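Taurine dioxygenase (Burkholderia ambifaria, PDB 5VN6) probably oxidises taurine as a metal-dependent dioxygenase of the TfdA family, and here holds a magnesium ion in its metal site. Local coordinates at residues 16-21 with 47-52; 132-137 with 246-251; 201-206 with 234-239. All coordinates share one frame; numbering follows the deposited sequence.

Interaction 1: 16-21 with 47-52; sequences CAIGAE and HRVLFL
A20 places its CB over one face of the H47 imidazole, a CH-pi contact in which CB stands 4.0 Å from the centroid of the H47 ring and 17° off its normal. The backbones of the two segments pair as short parallel strands, with A20 beside L50 and E21 beside F51. A20 bonds to the residues before and after L50: its N donates to V49 O, and its O accepts from F51 N at 2.9 Å. Just ahead of the strand, H47 O takes two donors, G19 N at 2.9 Å and V49 N at 2.7 Å. G19, at a phi of +96°, brings its CA to V49 O in a CA-H...O contact of 3.3 Å. I18 reaches across with CG1 trans to its backbone N (chi1 179°), setting CG1 3.8 Å from V49 CG1 while CD1 meets R48 CB at about the same separation. R48 bends away at chi2; its NE reaches A17 O through a water, and its NH2 forms a salt bridge with E198. F51, on the sheet face of E21, stacks its ring on W249. Strand 49-52 is flanked by 20-23 and, antiparallel, by 256-260 in the mixed sheet, while L50 packs on helix 34-47 and I18 and V49 touch W135 of strand 133-137.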
loop_
_atom_site.group_PDB
_atom_site.type_symbol
_atom_site.label_atom_id
_atom_site.label_comp_id
_atom_site.label_asym_id
_atom_site.label_seq_id
_atom_site.Cartn_x
_atom_site.Cartn_y
_atom_site.Cartn_z
ATOM N N CYS A 16 -8.032 -6.091 9.947
ATOM C CA CYS A 16 -7.726 -6.868 11.149
ATOM C C CYS A 16 -6.448 -6.396 11.832
ATOM O O CYS A 16 -6.218 -6.711 13.005
ATOM C CB CYS A 16 -7.583 -8.360 10.819
ATOM S SG CYS A 16 -9.074 -9.142 10.180
ATOM N N ALA A 17 -5.624 -5.620 11.146
ATOM C CA ALA A 17 -4.318 -5.273 11.682
ATOM C C ALA A 17 -4.280 -3.895 12.327
ATOM O O ALA A 17 -3.519 -3.689 13.264
ATOM C CB ALA A 17 -3.275 -5.334 10.566
ATOM N N ILE A 18 -5.053 -2.941 11.823
ATOM C CA ILE A 18 -4.841 -1.548 12.188
ATOM C C ILE A 18 -6.031 -0.706 11.761
ATOM O O ILE A 18 -6.576 -0.879 10.660
ATOM C CB ILE A 18 -3.532 -0.998 11.575
ATOM C CG1 ILE A 18 -3.347 0.480 11.954
ATOM C CG2 ILE A 18 -3.500 -1.165 10.041
ATOM C CD1 ILE A 18 -1.937 1.020 11.718
ATOM N N GLY A 19 -6.430 0.216 12.637
ATOM C CA GLY A 19 -7.412 1.228 12.299
ATOM C C GLY A 19 -8.815 0.860 12.708
ATOM O O GLY A 19 -9.222 -0.294 12.552
ATOM N N ALA A 20 -9.554 1.836 13.234
ATOM C CA ALA A 20 -10.966 1.666 13.548
ATOM C C ALA A 20 -11.655 3.020 13.499
ATOM O O ALA A 20 -11.064 4.040 13.869
ATOM C CB ALA A 20 -11.188 1.047 14.932
ATOM N N GLU A 21 -12.910 3.014 13.043
ATOM C CA GLU A 21 -13.739 4.207 13.038
ATOM C C GLU A 21 -14.570 4.245 14.314
ATOM O O GLU A 21 -15.111 3.226 14.757
ATOM C CB GLU A 21 -14.659 4.265 11.802
ATOM C CG GLU A 21 -15.550 5.514 11.809
ATOM C CD GLU A 21 -16.334 5.761 10.514
ATOM O OE1 GLU A 21 -16.128 5.034 9.522
ATOM O OE2 GLU A 21 -17.196 6.677 10.508
ATOM N N HIS A 47 -5.781 0.002 18.468
ATOM C CA HIS A 47 -6.021 0.044 17.031
ATOM C C HIS A 47 -5.062 0.954 16.284
ATOM O O HIS A 47 -5.147 1.054 15.045
ATOM C CB HIS A 47 -7.466 0.485 16.763
ATOM C CG HIS A 47 -8.491 -0.500 17.239
ATOM N ND1 HIS A 47 -8.600 -1.769 16.711
ATOM C CD2 HIS A 47 -9.439 -0.410 18.202
ATOM C CE1 HIS A 47 -9.579 -2.416 17.321
ATOM N NE2 HIS A 47 -10.102 -1.614 18.231
ATOM N N ARG A 48 -4.145 1.607 17.005
ATOM C CA ARG A 48 -3.043 2.419 16.480
ATOM C C ARG A 48 -3.494 3.745 15.867
ATOM O O ARG A 48 -2.821 4.772 16.049
ATOM C CB ARG A 48 -2.218 1.630 15.455
ATOM C CG ARG A 48 -1.944 0.155 15.801
ATOM C CD ARG A 48 -1.370 -0.038 17.172
ATOM N NE ARG A 48 -1.175 -1.447 17.487
ATOM C CZ ARG A 48 -0.577 -1.882 18.594
ATOM N NH1 ARG A 48 -0.113 -1.008 19.471
ATOM N NH2 ARG A 48 -0.423 -3.182 18.812
ATOM N N VAL A 49 -4.607 3.745 15.131
ATOM C CA VAL A 49 -5.131 4.955 14.502
ATOM C C VAL A 49 -6.654 4.899 14.548
ATOM O O VAL A 49 -7.251 3.861 14.246
ATOM C CB VAL A 49 -4.616 5.133 13.051
ATOM C CG1 VAL A 49 -4.965 3.937 12.165
ATOM C CG2 VAL A 49 -5.160 6.455 12.429
ATOM N N LEU A 50 -7.280 6.015 14.938
ATOM C CA LEU A 50 -8.731 6.118 15.053
ATOM C C LEU A 50 -9.247 7.164 14.074
ATOM O O LEU A 50 -8.614 8.203 13.876
ATOM C CB LEU A 50 -9.166 6.483 16.488
ATOM C CG LEU A 50 -8.806 5.521 17.625
ATOM C CD1 LEU A 50 -9.142 6.138 18.998
ATOM C CD2 LEU A 50 -9.515 4.167 17.442
ATOM N N PHE A 51 -10.396 6.881 13.462
ATOM C CA PHE A 51 -11.003 7.755 12.467
ATOM C C PHE A 51 -12.405 8.160 12.895
ATOM O O PHE A 51 -13.146 7.367 13.489
ATOM C CB PHE A 51 -11.076 7.071 11.087
ATOM C CG PHE A 51 -9.753 6.570 10.595
ATOM C CD1 PHE A 51 -8.806 7.452 10.119
ATOM C CD2 PHE A 51 -9.458 5.209 10.608
ATOM C CE1 PHE A 51 -7.596 7.001 9.673
ATOM C CE2 PHE A 51 -8.247 4.746 10.165
ATOM C CZ PHE A 51 -7.304 5.639 9.695
ATOM N N LEU A 52 -12.770 9.396 12.582
ATOM C CA LEU A 52 -14.116 9.880 12.842
ATOM C C LEU A 52 -14.585 10.716 11.660
ATOM O O LEU A 52 -13.795 11.451 11.063
ATOM C CB LEU A 52 -14.174 10.714 14.127
ATOM C CG LEU A 52 -13.829 10.015 15.445
ATOM C CD1 LEU A 52 -12.320 10.047 15.754
ATOM C CD2 LEU A 52 -14.612 10.649 16.566
HETATM O O HOH W 1 -3.272 -3.008 16.181
HETATM O O HOH W 2 -7.972 -2.769 13.428
#

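Interaction 2: 132-137 with 246-251; sequences DTMWAN and QVRWRW
The three-stranded antiparallel sheet of this double-stranded beta-helix (jelly-roll) fold of the cupin clan, the one whose far strand 264-268 supplies the metal ligand H266, is joined here along 133-137 and 246-249. T133 with W249 and W135 with V247 are hydrogen-bonded pairs; between and beyond them, M134 with R248 and A136 with Q246 are non-hydrogen-bonded. On the M134 face, D132 and R248 form a salt bridge: R248 NE donates to D132 OD2 at 2.8 Å, nearly straight at 169°. The acceptor uses its anti lone pair and lies in the guanidinium plane, although carboxylate and guanidinium are turned 85° apart. The extended R248 chain runs past M134, its CD 3.9 Å from M134 CG, and its NH2 goes on to P243 O of the second subunit. A water joins D132 OD1 to W251 N. The other face, with T133, W135, V247 and W249, is rich in indoles. The edge of the W135 ring meets W249 CB, 4.0 Å from W135 CZ3, the two side chains lying side by side, and W249 CD1 sits over the centre of the W251 ring. W251 in turn donates from NE1 to T133 OG1 at 2.8 Å, the hydroxyl oxygen lying only 4° out of the indole plane.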
loop_
_atom_site.group_PDB
_atom_site.type_symbol
_atom_site.label_atom_id
_atom_site.label_comp_id
_atom_site.label_asym_id
_atom_site.label_seq_id
_atom_site.Cartn_x
_atom_site.Cartn_y
_atom_site.Cartn_z
ATOM N N ASP A 132 -5.635 10.388 -0.171
ATOM C CA ASP A 132 -5.790 9.452 0.938
ATOM C C ASP A 132 -4.543 9.446 1.822
ATOM O O ASP A 132 -3.444 9.785 1.388
ATOM C CB ASP A 132 -6.014 8.032 0.411
ATOM C CG ASP A 132 -7.357 7.855 -0.245
ATOM O OD1 ASP A 132 -8.124 8.840 -0.319
ATOM O OD2 ASP A 132 -7.627 6.729 -0.717
ATOM N N THR A 133 -4.711 9.017 3.073
ATOM C CA THR A 133 -3.577 8.809 3.968
ATOM C C THR A 133 -3.584 7.350 4.401
ATOM O O THR A 133 -4.651 6.764 4.622
ATOM C CB THR A 133 -3.634 9.749 5.199
ATOM O OG1 THR A 133 -3.771 11.104 4.752
ATOM C CG2 THR A 133 -2.367 9.630 6.057
ATOM N N MET A 134 -2.400 6.757 4.487
ATOM C CA MET A 134 -2.261 5.374 4.915
ATOM C C MET A 134 -1.439 5.312 6.181
ATOM O O MET A 134 -0.577 6.163 6.409
ATOM C CB MET A 134 -1.584 4.507 3.842
ATOM C CG MET A 134 -2.241 4.624 2.475
ATOM S SD MET A 134 -1.377 3.614 1.265
ATOM C CE MET A 134 -1.630 1.990 1.971
ATOM N N TRP A 135 -1.721 4.302 7.007
ATOM C CA TRP A 135 -0.924 3.988 8.181
ATOM C C TRP A 135 -0.510 2.525 8.135
ATOM O O TRP A 135 -1.212 1.687 7.567
ATOM C CB TRP A 135 -1.690 4.255 9.514
ATOM C CG TRP A 135 -1.866 5.687 9.876
ATOM C CD1 TRP A 135 -1.159 6.382 10.803
ATOM C CD2 TRP A 135 -2.839 6.605 9.339
ATOM N NE1 TRP A 135 -1.619 7.675 10.878
ATOM C CE2 TRP A 135 -2.647 7.838 9.987
ATOM C CE3 TRP A 135 -3.843 6.498 8.367
ATOM C CZ2 TRP A 135 -3.423 8.968 9.702
ATOM C CZ3 TRP A 135 -4.607 7.613 8.077
ATOM C CH2 TRP A 135 -4.397 8.833 8.743
ATOM N N ALA A 136 0.624 2.217 8.778
ATOM C CA ALA A 136 1.128 0.858 8.882
ATOM C C ALA A 136 1.417 0.541 10.349
ATOM O O ALA A 136 1.869 1.407 11.106
ATOM C CB ALA A 136 2.397 0.663 8.035
ATOM N N ASN A 137 1.123 -0.691 10.749
ATOM C CA ASN A 137 1.281 -1.151 12.128
ATOM C C ASN A 137 2.704 -1.686 12.279
ATOM O O ASN A 137 3.014 -2.791 11.836
ATOM C CB ASN A 137 0.224 -2.208 12.439
ATOM C CG ASN A 137 0.311 -2.752 13.856
ATOM O OD1 ASN A 137 1.356 -2.703 14.507
ATOM N ND2 ASN A 137 -0.801 -3.291 14.337
ATOM N N GLN A 246 -1.398 -2.542 6.783
ATOM C CA GLN A 246 -1.764 -1.205 6.349
ATOM C C GLN A 246 -3.264 -0.965 6.462
ATOM O O GLN A 246 -4.085 -1.886 6.398
ATOM C CB GLN A 246 -1.328 -0.955 4.890
ATOM C CG GLN A 246 0.181 -0.874 4.698
ATOM C CD GLN A 246 0.546 -0.781 3.223
ATOM O OE1 GLN A 246 -0.323 -0.843 2.369
ATOM N NE2 GLN A 246 1.831 -0.698 2.923
ATOM N N VAL A 247 -3.608 0.316 6.585
ATOM C CA VAL A 247 -4.971 0.784 6.385
ATOM C C VAL A 247 -4.888 2.037 5.530
ATOM O O VAL A 247 -3.904 2.782 5.591
ATOM C CB VAL A 247 -5.714 1.048 7.722
ATOM C CG1 VAL A 247 -5.011 2.142 8.596
ATOM C CG2 VAL A 247 -7.155 1.419 7.467
ATOM N N ARG A 248 -5.917 2.259 4.713
ATOM C CA ARG A 248 -5.993 3.409 3.817
ATOM C C ARG A 248 -7.280 4.167 4.091
ATOM O O ARG A 248 -8.358 3.578 4.086
ATOM C CB ARG A 248 -5.929 2.988 2.340
ATOM C CG ARG A 248 -6.024 4.178 1.374
ATOM C CD ARG A 248 -5.264 3.925 0.085
ATOM N NE ARG A 248 -5.415 5.016 -0.875
ATOM C CZ ARG A 248 -4.636 5.191 -1.944
ATOM N NH1 ARG A 248 -4.840 6.216 -2.762
ATOM N NH2 ARG A 248 -3.642 4.354 -2.188
ATOM N N TRP A 249 -7.164 5.472 4.334
ATOM C CA TRP A 249 -8.291 6.284 4.759
ATOM C C TRP A 249 -8.561 7.346 3.709
ATOM O O TRP A 249 -7.626 7.986 3.214
ATOM C CB TRP A 249 -8.011 6.930 6.120
ATOM C CG TRP A 249 -9.042 7.894 6.620
ATOM C CD1 TRP A 249 -8.908 9.261 6.734
ATOM C CD2 TRP A 249 -10.351 7.581 7.121
ATOM N NE1 TRP A 249 -10.050 9.804 7.256
ATOM C CE2 TRP A 249 -10.955 8.803 7.501
ATOM C CE3 TRP A 249 -11.077 6.391 7.267
ATOM C CZ2 TRP A 249 -12.246 8.868 8.045
ATOM C CZ3 TRP A 249 -12.372 6.459 7.800
ATOM C CH2 TRP A 249 -12.932 7.690 8.190
ATOM N N ARG A 250 -9.833 7.511 3.358
ATOM C CA ARG A 250 -10.258 8.527 2.405
ATOM C C ARG A 250 -10.888 9.682 3.161
ATOM O O ARG A 250 -11.806 9.473 3.958
ATOM C CB ARG A 250 -11.251 7.964 1.396
ATOM C CG ARG A 250 -11.637 8.989 0.366
ATOM C CD ARG A 250 -12.442 8.358 -0.757
ATOM N NE ARG A 250 -12.928 9.375 -1.670
ATOM C CZ ARG A 250 -13.646 9.122 -2.760
ATOM N NH1 ARG A 250 -13.962 7.868 -3.079
ATOM N NH2 ARG A 250 -14.038 10.126 -3.529
ATOM N N TRP A 251 -10.385 10.887 2.920
ATOM C CA TRP A 251 -10.821 12.064 3.672
ATOM C C TRP A 251 -12.132 12.629 3.142
ATOM O O TRP A 251 -12.408 12.602 1.938
ATOM C CB TRP A 251 -9.752 13.155 3.622
ATOM C CG TRP A 251 -8.494 12.758 4.311
ATOM C CD1 TRP A 251 -7.367 12.223 3.745
ATOM C CD2 TRP A 251 -8.250 12.815 5.725
ATOM N NE1 TRP A 251 -6.424 11.958 4.730
ATOM C CE2 TRP A 251 -6.948 12.315 5.949
ATOM C CE3 TRP A 251 -9.004 13.253 6.816
ATOM C CZ2 TRP A 251 -6.381 12.254 7.222
ATOM C CZ3 TRP A 251 -8.447 13.168 8.086
ATOM C CH2 TRP A 251 -7.146 12.675 8.274
HETATM O O HOH W 3 -8.770 11.360 0.528
HETATM O O HOH W 4 -6.191 8.862 -2.934
#

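Interaction 3: 201-206 with 234-239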
loop_
_atom_site.group_PDB
_atom_site.type_symbol
_atom_site.label_atom_id
_atom_site.label_comp_id
_atom_site.label_asym_id
_atom_site.label_seq_id
_atom_site.Cartn_x
_atom_site.Cartn_y
_atom_site.Cartn_z
ATOM N N LEU A 201 9.072 -2.054 15.382
ATOM C CA LEU A 201 10.144 -1.883 14.410
ATOM C C LEU A 201 10.280 -0.395 14.094
ATOM O O LEU A 201 9.418 0.193 13.428
ATOM C CB LEU A 201 9.882 -2.717 13.158
ATOM C CG LEU A 201 10.924 -2.583 12.042
ATOM C CD1 LEU A 201 12.347 -2.938 12.533
ATOM C CD2 LEU A 201 10.518 -3.432 10.814
ATOM N N TYR A 202 11.374 0.210 14.566
ATOM C CA TYR A 202 11.511 1.663 14.580
ATOM C C TYR A 202 12.621 2.174 13.657
ATOM O O TYR A 202 13.531 2.894 14.090
ATOM C CB TYR A 202 11.740 2.125 16.037
ATOM C CG TYR A 202 11.425 3.583 16.228
ATOM C CD1 TYR A 202 12.404 4.477 16.631
ATOM C CD2 TYR A 202 10.135 4.071 15.982
ATOM C CE1 TYR A 202 12.127 5.818 16.787
ATOM C CE2 TYR A 202 9.853 5.411 16.118
ATOM C CZ TYR A 202 10.863 6.281 16.532
ATOM O OH TYR A 202 10.609 7.617 16.689
ATOM N N VAL A 203 12.538 1.829 12.376
ATOM C CA VAL A 203 13.300 2.478 11.315
ATOM C C VAL A 203 12.320 2.845 10.205
ATOM O O VAL A 203 11.317 2.161 9.989
ATOM C CB VAL A 203 14.444 1.586 10.781
ATOM C CG1 VAL A 203 15.525 1.408 11.871
ATOM C CG2 VAL A 203 13.892 0.202 10.296
ATOM N N ASN A 204 12.594 3.945 9.512
ATOM C CA ASN A 204 11.664 4.440 8.497
ATOM C C ASN A 204 12.449 5.257 7.470
ATOM O O ASN A 204 13.685 5.230 7.444
ATOM C CB ASN A 204 10.516 5.237 9.147
ATOM C CG ASN A 204 10.954 6.597 9.692
ATOM O OD1 ASN A 204 11.047 7.564 8.945
ATOM N ND2 ASN A 204 11.160 6.684 11.002
ATOM N N ALA A 205 11.717 6.010 6.633
ATOM C CA ALA A 205 12.338 6.752 5.535
ATOM C C ALA A 205 13.380 7.745 6.039
ATOM O O ALA A 205 14.322 8.072 5.312
ATOM C CB ALA A 205 11.271 7.477 4.705
ATOM N N PHE A 206 13.246 8.218 7.280
ATOM C CA PHE A 206 14.233 9.137 7.834
ATOM C C PHE A 206 15.530 8.453 8.239
ATOM O O PHE A 206 16.525 9.147 8.453
ATOM C CB PHE A 206 13.667 9.862 9.065
ATOM C CG PHE A 206 12.582 10.849 8.743
ATOM C CD1 PHE A 206 11.329 10.732 9.328
ATOM C CD2 PHE A 206 12.808 11.881 7.845
ATOM C CE1 PHE A 206 10.322 11.637 9.037
ATOM C CE2 PHE A 206 11.808 12.788 7.552
ATOM C CZ PHE A 206 10.556 12.666 8.153
ATOM N N HIS A 234 17.297 -1.634 4.470
ATOM C CA HIS A 234 16.285 -1.597 3.412
ATOM C C HIS A 234 15.200 -2.638 3.637
ATOM O O HIS A 234 14.010 -2.353 3.446
ATOM C CB HIS A 234 16.946 -1.787 2.048
ATOM C CG HIS A 234 17.834 -0.645 1.671
ATOM N ND1 HIS A 234 18.769 -0.714 0.660
ATOM C CD2 HIS A 234 17.944 0.600 2.203
ATOM C CE1 HIS A 234 19.406 0.445 0.573
ATOM N NE2 HIS A 234 18.916 1.264 1.490
ATOM N N TYR A 235 15.592 -3.839 4.068
ATOM C CA TYR A 235 14.619 -4.884 4.346
ATOM C C TYR A 235 13.673 -4.468 5.469
ATOM O O TYR A 235 12.461 -4.696 5.389
ATOM C CB TYR A 235 15.355 -6.181 4.699
ATOM C CG TYR A 235 14.465 -7.262 5.262
ATOM C CD1 TYR A 235 13.811 -8.178 4.426
ATOM C CD2 TYR A 235 14.284 -7.382 6.637
ATOM C CE1 TYR A 235 12.997 -9.189 4.963
ATOM C CE2 TYR A 235 13.486 -8.373 7.167
ATOM C CZ TYR A 235 12.856 -9.273 6.332
ATOM O OH TYR A 235 12.060 -10.224 6.896
ATOM N N LEU A 236 14.217 -3.848 6.518
ATOM C CA LEU A 236 13.404 -3.402 7.648
ATOM C C LEU A 236 12.450 -2.273 7.254
ATOM O O LEU A 236 11.239 -2.374 7.484
ATOM C CB LEU A 236 14.323 -2.966 8.800
ATOM C CG LEU A 236 15.133 -4.091 9.437
ATOM C CD1 LEU A 236 16.057 -3.635 10.620
ATOM C CD2 LEU A 236 14.187 -5.251 9.884
ATOM N N ILE A 237 12.962 -1.193 6.648
ATOM C CA ILE A 237 12.071 -0.082 6.316
ATOM C C ILE A 237 11.022 -0.504 5.297
ATOM O O ILE A 237 9.918 0.057 5.274
ATOM C CB ILE A 237 12.816 1.167 5.797
ATOM C CG1 ILE A 237 13.376 0.907 4.394
ATOM C CG2 ILE A 237 13.837 1.719 6.840
ATOM C CD1 ILE A 237 13.700 2.177 3.621
ATOM N N GLY A 238 11.345 -1.465 4.423
ATOM C CA GLY A 238 10.360 -1.955 3.471
ATOM C C GLY A 238 9.232 -2.769 4.088
ATOM O O GLY A 238 8.287 -3.126 3.374
ATOM N N GLN A 239 9.344 -3.140 5.361
ATOM C CA GLN A 239 8.255 -3.868 6.006
ATOM C C GLN A 239 6.997 -3.015 6.057
ATOM O O GLN A 239 5.885 -3.552 6.022
ATOM C CB GLN A 239 8.673 -4.332 7.423
ATOM C CG GLN A 239 9.874 -5.320 7.469
ATOM C CD GLN A 239 9.620 -6.633 6.668
ATOM O OE1 GLN A 239 8.688 -7.392 6.971
ATOM N NE2 GLN A 239 10.446 -6.885 5.650
#
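L201 holds CG trans to its backbone N (chi1 178°), which carries its two methyls towards helix 228-237. CD1 meets L236 CD2 at 4.0 Å, the two leucine chains crossing at about a right angle, while L201 CD2 lies 3.6 Å from L236 O and also touches Q239 CG. V203 has CG2 between its backbone N and carbonyl carbon, with CG1 anti to the carbonyl (chi1 -68°). From there V203 CG2 presses on L236 CB at 3.5 Å and on I237 CG2 at 3.8 Å. The contact thus joins the loop between strands 199-201 and 207-210 to helix 228-237 and the 3-10 segment after it, and it is largely aliphatic, with no hydrogen bond between the segments. Within the loop, N204 makes an Asx turn: F206 N donates to N204 OD1 at 2.8 Å, almost straight, though from well above the carbonyl plane. N204 ND2 bonds to S110 OG, and the N204 side chain lies about 4 Å from that of the metal ligand H106. I237 CG2 rests 3.6 Å from N204 O. Q239 NE2 lies over the Y235 ring and donates to Y235 O at 3.0 Å. L236 also packs on V149 and I153 of helix 147-153.

Overall arrangement
Interactions 1 and 2 are neighbours in the double-stranded beta-helix core, their centres about 9 Å apart, and they meet through A17 O with N137 ND2 and through the ring of F51. Each joins strands, but of different sheets: 16-21 with 47-52 belongs to the mixed sheet, parallel and held by backbone hydrogen bonds and apolar contacts, with one CH-pi contact, whereas 132-137 with 246-251 is antiparallel and adds a salt bridge and an indole-hydroxyl bond. Interaction 3 touches neither; it is nested in the chain loop that interaction 2 closes, its centre about 17 Å from that of interaction 2. There a loop meets a helix chiefly through aliphatic carbons, with no hydrogen bond across. All three are largely buried, but only interactions 1 and 2 also reach the second subunit.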